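Local coordinates for protein fructokinase (Vibrio cholerae serotype O1, PDB 5EYN) that catalyses the phosphorylation of fructose at the expense of ATP, as a fructokinase of the PfkB carbohydrate kinase family, at residues R20-T24 and E137-V141; A51-R56 and L80-V85; D122-L127 and N148-S154. All blocks are in the same frame, centred on the assembly; numbering follows the deposited sequence.

Interaction 1: R20-T24 and E137-V141; sequences RVWLT and EWLHV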
loop_
_atom_site.group_PDB
_atom_site.type_symbol
_atom_site.label_atom_id
_atom_site.label_comp_id
_atom_site.label_asym_id
_atom_site.label_seq_id
_atom_site.Cartn_x
_atom_site.Cartn_y
_atom_site.Cartn_z
ATOM N N ARG A 20 16.909 13.905 25.697
ATOM C CA ARG A 20 16.536 13.143 24.512
ATOM C C ARG A 20 15.086 12.714 24.604
ATOM O O ARG A 20 14.635 12.260 25.656
ATOM C CB ARG A 20 17.408 11.899 24.396
ATOM C CG ARG A 20 17.059 11.027 23.211
ATOM C CD ARG A 20 17.996 9.834 23.110
ATOM N NE ARG A 20 19.332 10.225 22.675
ATOM C CZ ARG A 20 20.423 10.244 23.439
ATOM N NH1 ARG A 20 20.377 9.888 24.713
ATOM N NH2 ARG A 20 21.581 10.625 22.920
ATOM N N VAL A 21 14.365 12.878 23.501
ATOM C CA VAL A 21 13.019 12.340 23.360
ATOM C C VAL A 21 13.074 11.169 22.395
ATOM O O VAL A 21 13.456 11.332 21.233
ATOM C CB VAL A 21 12.032 13.389 22.849
ATOM C CG1 VAL A 21 10.620 12.812 22.775
ATOM C CG2 VAL A 21 12.073 14.645 23.717
ATOM N N TRP A 22 12.686 9.990 22.884
ATOM C CA TRP A 22 12.560 8.786 22.074
ATOM C C TRP A 22 11.146 8.690 21.547
ATOM O O TRP A 22 10.189 8.876 22.293
ATOM C CB TRP A 22 12.834 7.542 22.927
ATOM C CG TRP A 22 14.265 7.311 23.296
ATOM C CD1 TRP A 22 14.849 7.573 24.504
ATOM C CD2 TRP A 22 15.298 6.757 22.466
ATOM N NE1 TRP A 22 16.162 7.216 24.476
ATOM C CE2 TRP A 22 16.472 6.717 23.240
ATOM C CE3 TRP A 22 15.347 6.304 21.144
ATOM C CZ2 TRP A 22 17.677 6.235 22.738
ATOM C CZ3 TRP A 22 16.541 5.831 20.651
ATOM C CH2 TRP A 22 17.685 5.796 21.442
ATOM N N LEU A 23 11.039 8.382 20.264
ATOM C CA LEU A 23 9.779 8.135 19.589
ATOM C C LEU A 23 9.814 6.699 19.086
ATOM O O LEU A 23 10.833 6.235 18.594
ATOM C CB LEU A 23 9.596 9.106 18.406
ATOM C CG LEU A 23 9.464 10.614 18.657
ATOM C CD1 LEU A 23 8.468 10.932 19.729
ATOM C CD2 LEU A 23 10.821 11.222 19.014
ATOM N N THR A 24 8.700 6.004 19.203
ATOM C CA THR A 24 8.608 4.665 18.661
ATOM C C THR A 24 7.241 4.446 18.051
ATOM O O THR A 24 6.267 5.071 18.462
ATOM C CB THR A 24 8.885 3.602 19.748
ATOM O OG1 THR A 24 8.862 2.300 19.178
ATOM C CG2 THR A 24 7.858 3.643 20.880
ATOM N N GLU A 137 15.084 11.042 30.285
ATOM C CA GLU A 137 14.654 10.987 28.902
ATOM C C GLU A 137 13.141 10.881 28.821
ATOM O O GLU A 137 12.468 10.543 29.798
ATOM C CB GLU A 137 15.317 9.817 28.174
ATOM C CG GLU A 137 16.817 10.008 27.979
ATOM C CD GLU A 137 17.468 8.861 27.223
ATOM O OE1 GLU A 137 16.907 7.749 27.208
ATOM O OE2 GLU A 137 18.555 9.067 26.654
ATOM N N TRP A 138 12.623 11.155 27.632
ATOM C CA TRP A 138 11.203 11.013 27.330
ATOM C C TRP A 138 11.006 9.880 26.338
ATOM O O TRP A 138 11.863 9.619 25.497
ATOM C CB TRP A 138 10.633 12.314 26.729
ATOM C CG TRP A 138 10.390 13.356 27.744
ATOM C CD1 TRP A 138 11.292 14.227 28.268
ATOM C CD2 TRP A 138 9.146 13.626 28.386
ATOM N NE1 TRP A 138 10.682 15.026 29.206
ATOM C CE2 TRP A 138 9.360 14.677 29.294
ATOM C CE3 TRP A 138 7.866 13.074 28.288
ATOM C CZ2 TRP A 138 8.354 15.177 30.102
ATOM C CZ3 TRP A 138 6.863 13.572 29.094
ATOM C CH2 TRP A 138 7.115 14.609 29.995
ATOM N N LEU A 139 9.857 9.223 26.452
ATOM C CA LEU A 139 9.397 8.260 25.462
ATOM C C LEU A 139 7.981 8.645 25.073
ATOM O O LEU A 139 7.123 8.782 25.942
ATOM C CB LEU A 139 9.397 6.846 26.049
ATOM C CG LEU A 139 8.795 5.751 25.166
ATOM C CD1 LEU A 139 9.643 5.517 23.947
ATOM C CD2 LEU A 139 8.658 4.468 25.978
ATOM N N HIS A 140 7.736 8.823 23.773
ATOM C CA HIS A 140 6.394 9.095 23.279
ATOM C C HIS A 140 5.883 7.955 22.409
ATOM O O HIS A 140 6.607 7.445 21.549
ATOM C CB HIS A 140 6.379 10.386 22.470
ATOM C CG HIS A 140 5.043 10.729 21.910
ATOM N ND1 HIS A 140 4.002 11.171 22.699
ATOM C CD2 HIS A 140 4.552 10.641 20.648
ATOM C CE1 HIS A 140 2.934 11.365 21.944
ATOM N NE2 HIS A 140 3.243 11.066 20.692
ATOM N N VAL A 141 4.630 7.585 22.666
ATOM C CA VAL A 141 3.958 6.437 22.066
ATOM C C VAL A 141 2.556 6.827 21.612
ATOM O O VAL A 141 1.913 7.650 22.259
ATOM C CB VAL A 141 3.846 5.266 23.136
ATOM C CG1 VAL A 141 3.080 4.063 22.604
ATOM C CG2 VAL A 141 5.223 4.864 23.640
#
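With CG of Glu-137 turned away from its carbonyl carbon (chi1 -69°) and the chain extended beyond it, the carboxylate reaches both Arg-20 and Trp-22 of segment 20-24. The two parallel strands, 21-24 and 138-142, lie side by side inside the large sheet of this ribokinase-like fold. Arg-20 NH1 forms a salt bridge with Glu-137 OE2 (2.8 Å), the oxygen lying in the guanidinium plane, while the two flat groups stand 82° apart. The other oxygen, OE1, takes the indole N-H of Trp-22 (NE1 to OE1 2.9 Å); it lies at the ring edge, yet the donor comes from above the carboxylate plane. Gln-134 N also bonds to OE1, and CD of Arg-20 lies over the rim of one indole face. Beyond the acid, backbone bonds alternate in the parallel pattern: Trp-138 N to Arg-20 O, Trp-22 N to Trp-138 O and His-140 N to Trp-22 O, followed by a weak one from Thr-24 N to His-140 O (3.5 Å). Apolar Val-21 and Leu-23 suit a face covered by helix 46-56, as Leu-139 suits the one under helix 151-165. The polar His-140 has its ND1 satisfied by Ser-170 OG; its side chain lies about 6 Å from those of fructose-binding Asp-266 and calcium-binding Asn-174, so the strand pair runs toward the active site. Leu-23 CD1 meets His-140 CB at 3.5 Å.

Interaction 2: A51-R56 and L80-V85; sequences AVAIAR and LTDEQV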
loop_
_atom_site.group_PDB
_atom_site.type_symbol
_atom_site.label_atom_id
_atom_site.label_comp_id
_atom_site.label_asym_id
_atom_site.label_seq_id
_atom_site.Cartn_x
_atom_site.Cartn_y
_atom_site.Cartn_z
ATOM N N ALA A 51 8.827 13.129 16.008
ATOM C CA ALA A 51 10.283 13.152 16.018
ATOM C C ALA A 51 10.792 14.312 15.176
ATOM O O ALA A 51 11.681 15.049 15.588
ATOM C CB ALA A 51 10.852 11.842 15.498
ATOM N N VAL A 52 10.242 14.466 13.978
ATOM C CA VAL A 52 10.694 15.498 13.075
ATOM C C VAL A 52 10.302 16.866 13.635
ATOM O O VAL A 52 11.074 17.812 13.520
ATOM C CB VAL A 52 10.135 15.259 11.672
ATOM C CG1 VAL A 52 10.393 16.442 10.757
ATOM C CG2 VAL A 52 10.767 14.008 11.069
ATOM N N ALA A 53 9.122 16.983 14.241
ATOM C CA ALA A 53 8.706 18.260 14.802
ATOM C C ALA A 53 9.703 18.713 15.846
ATOM O O ALA A 53 10.075 19.885 15.891
ATOM C CB ALA A 53 7.351 18.161 15.420
ATOM N N ILE A 54 10.108 17.792 16.716
ATOM C CA ILE A 54 11.071 18.113 17.760
ATOM C C ILE A 54 12.413 18.533 17.153
ATOM O O ILE A 54 13.003 19.537 17.550
ATOM C CB ILE A 54 11.236 16.922 18.712
ATOM C CG1 ILE A 54 9.954 16.746 19.525
ATOM C CG2 ILE A 54 12.414 17.143 19.622
ATOM C CD1 ILE A 54 9.870 15.426 20.278
ATOM N N ALA A 55 12.893 17.761 16.189
ATOM C CA ALA A 55 14.160 18.056 15.535
ATOM C C ALA A 55 14.147 19.420 14.836
ATOM O O ALA A 55 15.116 20.173 14.906
ATOM C CB ALA A 55 14.521 16.948 14.561
ATOM N N ARG A 56 13.029 19.761 14.211
ATOM C CA ARG A 56 12.933 21.031 13.499
ATOM C C ARG A 56 13.038 22.200 14.451
ATOM O O ARG A 56 13.476 23.272 14.055
ATOM C CB ARG A 56 11.627 21.119 12.734
ATOM C CG ARG A 56 11.581 20.185 11.559
ATOM C CD ARG A 56 11.171 20.876 10.325
ATOM N NE ARG A 56 11.153 19.971 9.184
ATOM C CZ ARG A 56 10.268 20.028 8.208
ATOM N NH1 ARG A 56 9.319 20.942 8.232
ATOM N NH2 ARG A 56 10.339 19.170 7.211
ATOM N N LEU A 80 14.050 10.711 8.061
ATOM C CA LEU A 80 14.524 10.930 9.422
ATOM C C LEU A 80 15.982 11.410 9.428
ATOM O O LEU A 80 16.351 12.295 10.205
ATOM C CB LEU A 80 14.365 9.671 10.271
ATOM C CG LEU A 80 12.913 9.264 10.500
ATOM C CD1 LEU A 80 12.895 8.057 11.396
ATOM C CD2 LEU A 80 12.065 10.364 11.093
ATOM N N THR A 81 16.802 10.827 8.563
ATOM C CA THR A 81 18.198 11.241 8.429
ATOM C C THR A 81 18.279 12.710 8.038
ATOM O O THR A 81 18.989 13.505 8.676
ATOM C CB THR A 81 18.916 10.402 7.358
ATOM O OG1 THR A 81 19.018 9.042 7.809
ATOM C CG2 THR A 81 20.306 10.944 7.079
ATOM N N ASP A 82 17.552 13.073 6.986
ATOM C CA ASP A 82 17.547 14.445 6.500
ATOM C C ASP A 82 17.148 15.400 7.612
ATOM O O ASP A 82 17.680 16.503 7.705
ATOM C CB ASP A 82 16.554 14.619 5.347
ATOM C CG ASP A 82 17.010 13.981 4.051
ATOM O OD1 ASP A 82 16.181 13.927 3.121
ATOM O OD2 ASP A 82 18.169 13.527 3.961
ATOM N N GLU A 83 16.193 14.973 8.438
ATOM C CA GLU A 83 15.607 15.819 9.470
ATOM C C GLU A 83 16.404 15.822 10.774
ATOM O O GLU A 83 15.993 16.460 11.735
ATOM C CB GLU A 83 14.156 15.407 9.738
ATOM C CG GLU A 83 13.234 15.578 8.538
ATOM C CD GLU A 83 12.945 17.029 8.197
ATOM O OE1 GLU A 83 12.401 17.276 7.094
ATOM O OE2 GLU A 83 13.250 17.923 9.021
ATOM N N GLN A 84 17.540 15.129 10.792
ATOM C CA GLN A 84 18.439 15.132 11.951
ATOM C C GLN A 84 17.795 14.458 13.161
ATOM O O GLN A 84 18.063 14.812 14.317
ATOM C CB GLN A 84 18.891 16.556 12.286
ATOM C CG GLN A 84 19.496 17.288 11.099
ATOM C CD GLN A 84 19.739 18.750 11.400
ATOM O OE1 GLN A 84 19.194 19.636 10.737
ATOM N NE2 GLN A 84 20.530 19.008 12.421
ATOM N N VAL A 85 16.952 13.469 12.879
ATOM C CA VAL A 85 16.413 12.603 13.900
ATOM C C VAL A 85 17.355 11.415 13.965
ATOM O O VAL A 85 17.718 10.859 12.937
ATOM C CB VAL A 85 15.003 12.124 13.513
ATOM C CG1 VAL A 85 14.482 11.071 14.493
ATOM C CG2 VAL A 85 14.041 13.296 13.440
#
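The edge of the Arg-56 guanidinium carrying NE and NH2 meets the Glu-83 carboxylate in a paired salt bridge, one nitrogen to each oxygen: NE bonds to OE2 at 2.9 Å and NH2 to OE1 at 2.8 Å. Both bonds are nearly straight, and both oxygens lie in the guanidinium plane, but the carboxylate is rotated 37° from that plane, so each N-H arrives from above it. A bend in Glu-83 at chi2 (-71°) carries the acid across Val-52. The arginine is long enough to reach the acid, and Val-52 packs under the Glu-83 methylenes (CG1 to CG 3.7 Å).

Beside this ion pair the packing is apolar. Ala-51 CB meets Val-85 CG1 at 3.8 Å, and Val-52 CG2 meets Leu-80 CD2 at 3.9 Å. The small Ala-55 lets the chains come near: Ala-55 CB lies 3.2 Å from the backbone oxygen of Glu-83. What sets Glu-83 and Val-85 in place is a Schellman motif ending the helix: Gln-84 takes positive phi, with Gln-84 N bonded to Thr-81 O and Val-85 N to Leu-80 O. Further out, Arg-56 NH1 is held by the carbonyl oxygens of Thr-310 and Leu-312, fixing the far side of the guanidinium. The contact joins the C-terminal half of helix 46-56 to the end of helix 71-82 and the turn after it; Ser-61 at the start of strand 61-68 touches Ala-55 and Val-85, and Leu-80 leans on strand 86-93.

Interaction 3: D122-L127 and N148-S154; sequences DQFLQL and NQPSRSS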
loop_
_atom_site.group_PDB
_atom_site.type_symbol
_atom_site.label_atom_id
_atom_site.label_comp_id
_atom_site.label_asym_id
_atom_site.label_seq_id
_atom_site.Cartn_x
_atom_site.Cartn_y
_atom_site.Cartn_z
ATOM N N ASP A 122 6.053 -2.223 11.497
ATOM C CA ASP A 122 6.120 -1.680 12.849
ATOM C C ASP A 122 5.367 -2.537 13.853
ATOM O O ASP A 122 5.685 -2.508 15.034
ATOM C CB ASP A 122 5.574 -0.238 12.857
ATOM C CG ASP A 122 4.239 -0.133 12.176
ATOM O OD1 ASP A 122 3.209 -0.094 12.875
ATOM O OD2 ASP A 122 4.216 -0.116 10.923
ATOM N N GLN A 123 4.384 -3.297 13.385
ATOM C CA GLN A 123 3.621 -4.179 14.259
ATOM C C GLN A 123 4.437 -5.363 14.774
ATOM O O GLN A 123 4.004 -6.083 15.682
ATOM C CB GLN A 123 2.354 -4.672 13.545
ATOM C CG GLN A 123 1.396 -3.549 13.204
ATOM C CD GLN A 123 0.886 -2.855 14.440
ATOM O OE1 GLN A 123 0.065 -3.400 15.155
ATOM N NE2 GLN A 123 1.372 -1.644 14.704
ATOM N N PHE A 124 5.637 -5.522 14.229
ATOM C CA PHE A 124 6.521 -6.620 14.596
ATOM C C PHE A 124 7.719 -6.190 15.435
ATOM O O PHE A 124 8.686 -6.932 15.574
ATOM C CB PHE A 124 6.925 -7.378 13.334
ATOM C CG PHE A 124 5.753 -8.023 12.674
ATOM C CD1 PHE A 124 5.012 -7.351 11.721
ATOM C CD2 PHE A 124 5.340 -9.286 13.066
ATOM C CE1 PHE A 124 3.912 -7.933 11.153
ATOM C CE2 PHE A 124 4.243 -9.869 12.501
ATOM C CZ PHE A 124 3.527 -9.202 11.536
ATOM N N LEU A 125 7.620 -5.007 16.027
ATOM C CA LEU A 125 8.590 -4.554 17.019
ATOM C C LEU A 125 8.830 -5.646 18.064
ATOM O O LEU A 125 7.886 -6.154 18.670
ATOM C CB LEU A 125 8.095 -3.280 17.702
ATOM C CG LEU A 125 9.087 -2.632 18.658
ATOM C CD1 LEU A 125 10.104 -1.827 17.885
ATOM C CD2 LEU A 125 8.375 -1.749 19.662
ATOM N N GLN A 126 10.098 -5.974 18.284
ATOM C CA GLN A 126 10.500 -6.987 19.260
ATOM C C GLN A 126 11.137 -6.353 20.492
ATOM O O GLN A 126 11.575 -5.201 20.468
ATOM C CB GLN A 126 11.508 -7.952 18.640
ATOM C CG GLN A 126 10.977 -8.696 17.431
ATOM C CD GLN A 126 12.004 -9.616 16.808
ATOM O OE1 GLN A 126 13.122 -9.747 17.305
ATOM N NE2 GLN A 126 11.633 -10.249 15.707
ATOM N N LEU A 127 11.233 -7.126 21.566
ATOM C CA LEU A 127 11.860 -6.631 22.783
ATOM C C LEU A 127 13.295 -6.193 22.528
ATOM O O LEU A 127 13.761 -5.206 23.095
ATOM C CB LEU A 127 11.822 -7.685 23.876
ATOM C CG LEU A 127 10.438 -7.974 24.439
ATOM C CD1 LEU A 127 10.509 -9.187 25.354
ATOM C CD2 LEU A 127 9.908 -6.754 25.180
ATOM N N ASN A 148 -1.376 -4.534 17.668
ATOM C CA ASN A 148 -1.214 -5.974 17.504
ATOM C C ASN A 148 0.083 -6.420 18.122
ATOM O O ASN A 148 0.974 -5.618 18.360
ATOM C CB ASN A 148 -1.223 -6.357 16.030
ATOM C CG ASN A 148 -2.466 -5.894 15.327
ATOM O OD1 ASN A 148 -3.534 -6.506 15.430
ATOM N ND2 ASN A 148 -2.339 -4.808 14.602
ATOM N N GLN A 149 0.176 -7.714 18.399
ATOM C CA GLN A 149 1.424 -8.295 18.845
ATOM C C GLN A 149 2.329 -8.591 17.670
ATOM O O GLN A 149 1.843 -8.879 16.584
ATOM C CB GLN A 149 1.147 -9.608 19.576
ATOM C CG GLN A 149 0.252 -9.470 20.782
ATOM C CD GLN A 149 0.906 -8.695 21.917
ATOM O OE1 GLN A 149 2.058 -8.253 21.822
ATOM N NE2 GLN A 149 0.152 -8.477 22.972
ATOM N N PRO A 150 3.655 -8.591 17.885
ATOM C CA PRO A 150 4.339 -8.382 19.162
ATOM C C PRO A 150 4.539 -6.923 19.556
ATOM O O PRO A 150 5.023 -6.638 20.651
ATOM C CB PRO A 150 5.701 -9.043 18.930
ATOM C CG PRO A 150 5.949 -8.841 17.458
ATOM C CD PRO A 150 4.589 -9.027 16.830
ATOM N N SER A 151 4.217 -5.980 18.677
ATOM C CA SER A 151 4.496 -4.587 19.008
ATOM C C SER A 151 3.822 -4.155 20.296
ATOM O O SER A 151 4.400 -3.411 21.078
ATOM C CB SER A 151 4.095 -3.669 17.863
ATOM O OG SER A 151 4.321 -2.313 18.218
ATOM N N ARG A 152 2.612 -4.625 20.544
ATOM C CA ARG A 152 1.880 -4.202 21.730
ATOM C C ARG A 152 2.667 -4.538 22.999
ATOM O O ARG A 152 2.982 -3.666 23.789
ATOM C CB ARG A 152 0.486 -4.845 21.754
ATOM C CG ARG A 152 -0.311 -4.507 23.021
ATOM C CD ARG A 152 -1.593 -5.302 23.158
ATOM N NE ARG A 152 -2.487 -5.189 22.008
ATOM C CZ ARG A 152 -3.626 -5.848 21.884
ATOM N NH1 ARG A 152 -4.000 -6.699 22.838
ATOM N NH2 ARG A 152 -4.400 -5.707 20.836
ATOM N N SER A 153 3.019 -5.803 23.166
ATOM C CA SER A 153 3.780 -6.196 24.340
ATOM C C SER A 153 5.174 -5.574 24.352
ATOM O O SER A 153 5.677 -5.214 25.417
ATOM C CB SER A 153 3.839 -7.720 24.491
ATOM O OG SER A 153 4.389 -8.375 23.369
ATOM N N SER A 154 5.807 -5.427 23.193
ATOM C CA SER A 154 7.131 -4.807 23.160
ATOM C C SER A 154 7.075 -3.349 23.609
ATOM O O SER A 154 7.953 -2.872 24.313
ATOM C CB SER A 154 7.747 -4.878 21.761
ATOM O OG SER A 154 7.978 -6.216 21.377
#
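Gln-123 O accepts a hydrogen bond from Ser-151 N (3.0 Å), in the part of the ribokinase-like fold where strand 138-142 gives way to helix 151-165. The donor comes from above the carbonyl plane, and the bond takes up the backbone amide of Ser-151, near the start of the helix. The side chains of Gln-123 and Asn-148 add a second hydrogen bond: Asn-148 ND2 reaches Gln-123 OE1 at 2.8 Å, the two amide planes standing almost at right angles. A bend at chi2 (-63°) swings the glutamine amide to this position, and its NE2 binds Asp-122 OD1 and Ile-144 O, so both ends of the amide are used. Asn-148 is likewise held by Ser-181 through OD1 and by Val-179 O through ND2, which suits an amide in a loop: it can give and accept at once. Ser-151 OG bonds to Ala-145 O and Asp-122 OD2 to Ser-120 OG; Asp-122 lies near the fructose-binding Asp-26.

Apolar contact centres on Pro-150, which follows a cis peptide bond. Pro-150 CD lies 3.8 Å from Phe-124 CD2, approaching the ring obliquely, and His-96 stacks on the phenylalanine ring. Leu-125 CD2 rests 3.8 Å from Ser-154 CB, while Leu-127 CD2 extends over the backbone of the same serine.

The small serine at 154 lets the loop come close, with Ser-154 OG 2.7 Å from Leu-125 O and 3.1 Å from Pro-150 O.

Overall arrangement
Interaction 1 lies within the large sheet, pairing two adjacent interior strands; interactions 2 and 3 sit beside it, among the helices and loops that flank it. Interaction 2, nested along the chain inside the loop that interaction 1 closes, lies about 13 Å away, centre to centre, and touches it through Leu-23 with Ala-51 and Val-21 with Ile-54. Interaction 3, about 17 Å from interaction 1 by centres, crosses it in sequence order; Thr-24 and Leu-125 are where they touch. Interactions 2 and 3 are about 24 Å apart by centres. Helix 46-56 meets Val-21 and Leu-23, helix 151-165 meets Trp-22 and Leu-139 on the opposite face, giving a sheet with helices on both sides.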